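PDB 1ZX6: [PSI+] inducibility protein 3 from Saccharomyces cerevisiae, which promotes, when overproduced, de novo induction of the [PSI+] prion form of SUP35, interacts with LAS17 and RSP5, and is represented here by its SH3 domain. Local coordinates for residues 40-43 against 44-47. Sequence-based numbering, arbitrary orientation.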
ATOM      1  N   GLY A  40      -2.921   0.193  -4.702  1.00 21.74           N
ATOM      2  CA  GLY A  40      -1.687  -0.400  -5.223  1.00 22.11           C
ATOM      3  C   GLY A  40      -1.773  -1.908  -5.321  1.00 21.56           C
ATOM      4  O   GLY A  40      -2.811  -2.486  -5.014  1.00 21.73           O
ATOM      5  N   SER A  41      -0.683  -2.506  -5.790  1.00 22.38           N
ATOM      6  CA  SER A  41      -0.574  -3.954  -5.914  1.00 24.31           C
ATOM      7  C   SER A  41       0.744  -4.432  -5.304  1.00 25.53           C
ATOM      8  O   SER A  41       1.767  -3.749  -5.391  1.00 24.86           O
ATOM      9  CB  SER A  41      -0.707  -4.406  -7.377  1.00 26.04           C
ATOM     10  OG  SER A  41       0.395  -3.976  -8.148  1.00 30.59           O
ATOM     11  N   CYS A  42       0.697  -5.605  -4.680  1.00 24.68           N
ATOM     12  CA  CYS A  42       1.866  -6.199  -4.040  1.00 24.84           C
ATOM     13  C   CYS A  42       1.713  -7.714  -4.055  1.00 24.52           C
ATOM     14  O   CYS A  42       0.725  -8.230  -3.567  1.00 23.93           O
ATOM     15  CB  CYS A  42       1.984  -5.736  -2.581  1.00 26.02           C
ATOM     16  SG  CYS A  42       3.422  -6.364  -1.730  1.00 28.55           S
ATOM     17  N   ASN A  43       2.701  -8.401  -4.603  1.00 25.37           N
ATOM     18  CA  ASN A  43       2.735  -9.848  -4.594  1.00 25.73           C
ATOM     19  C   ASN A  43       1.430 -10.439  -5.122  1.00 25.65           C
ATOM     20  O   ASN A  43       0.895 -11.393  -4.548  1.00 25.60           O
ATOM     21  CB  ASN A  43       2.998 -10.334  -3.167  1.00 25.90           C
ATOM     22  CG  ASN A  43       4.345  -9.860  -2.619  1.00 29.54           C
ATOM     23  OD1 ASN A  43       5.271  -9.568  -3.389  1.00 29.38           O
ATOM     24  ND2 ASN A  43       4.466  -9.798  -1.273  1.00 28.15           N
ATOM     25  N   GLY A  44       0.901  -9.851  -6.197  1.00 24.67           N
ATOM     26  CA  GLY A  44      -0.294 -10.384  -6.839  1.00 24.75           C
ATOM     27  C   GLY A  44      -1.633  -9.912  -6.287  1.00 24.37           C
ATOM     28  O   GLY A  44      -2.662 -10.198  -6.879  1.00 24.50           O
ATOM     29  N   ARG A  45      -1.630  -9.193  -5.164  1.00 22.88           N
ATOM     30  CA  ARG A  45      -2.863  -8.664  -4.548  1.00 23.88           C
ATOM     31  C   ARG A  45      -3.045  -7.181  -4.889  1.00 22.52           C
ATOM     32  O   ARG A  45      -2.061  -6.430  -4.906  1.00 22.98           O
ATOM     33  CB  ARG A  45      -2.792  -8.814  -3.010  1.00 23.99           C
ATOM     34  CG  ARG A  45      -2.854 -10.236  -2.482  1.00 27.59           C
ATOM     35  CD  ARG A  45      -2.408 -10.313  -1.014  1.00 30.17           C
ATOM     36  NE  ARG A  45      -1.017  -9.873  -0.879  1.00 34.74           N
ATOM     37  CZ  ARG A  45      -0.590  -8.823  -0.182  1.00 34.83           C
ATOM     38  NH1 ARG A  45      -1.422  -8.046   0.512  1.00 36.66           N
ATOM     39  NH2 ARG A  45       0.700  -8.543  -0.192  1.00 34.87           N
ATOM     40  N   THR A  46      -4.292  -6.745  -5.087  1.00 22.30           N
ATOM     41  CA  THR A  46      -4.588  -5.343  -5.397  1.00 23.27           C
ATOM     42  C   THR A  46      -5.613  -4.819  -4.371  1.00 24.06           C
ATOM     43  O   THR A  46      -6.582  -5.489  -4.070  1.00 24.80           O
ATOM     44  CB  THR A  46      -5.140  -5.161  -6.819  1.00 23.91           C
ATOM     45  OG1 THR A  46      -4.162  -5.599  -7.777  1.00 24.56           O
ATOM     46  CG2 THR A  46      -5.512  -3.697  -7.103  1.00 23.48           C
ATOM     47  N   GLY A  47      -5.363  -3.636  -3.812  1.00 22.07           N
ATOM     48  CA  GLY A  47      -6.318  -3.015  -2.912  1.00 22.22           C
ATOM     49  C   GLY A  47      -5.840  -1.654  -2.441  1.00 23.47           C
ATOM     50  O   GLY A  47      -4.882  -1.086  -2.997  1.00 23.23           O
TER
HETATM   51  O   HOH W   1       0.318 -12.315  -2.169  1.00 48.24           O
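The distal hairpin of the SH3 fold joins strands 37-42 and 45-50 here, with C42 and R45 closing a type I' turn over N43 and G44. Two antiparallel hydrogen-bonded pairs define the ladder. C42 N reaches R45 O at 2.9 Å in the carbonyl plane, whereas the return bond from R45 N to C42 O, 3.0 Å, meets that carbonyl from 55° above its plane. Farther along, G40 and G47 exchange two nearly straight bonds, G40 N to G47 O measuring 2.9 Å. The non-hydrogen-bonded pair S41-T46 lies between, its CA atoms 4.3 Å apart; CA of S41 makes a C-H...O contact of 3.1 Å with R45 O, and CB of S41 meets OG1 of T46.

On the sheet face shared by C42 and R45, the arginine bends at chi3 (-61°), which folds its guanidinium back across the turn. One face of that group lies over C42 O, NH2 coming within 3.4 Å at an angle too poor for a hydrogen bond, while SG of C42 packs against the same nitrogen. ND2 of N43 sits near the guanidinium edge, the amide plane turned 53° from it. A water in the guanidinium plane accepts from NE of R45 at 3.1 Å and donates to N43 O, and NH1 bonds to G20 O.

N43 and G44 both have positive phi, as a type I' turn requires, and G44, having no side chain, takes up the second corner. The backbone bonds thus close the turn, while the water on NE and the bond from NH1 to G20 O hold the exposed R45 guanidinium at two points, which should limit rotation of this cationic end.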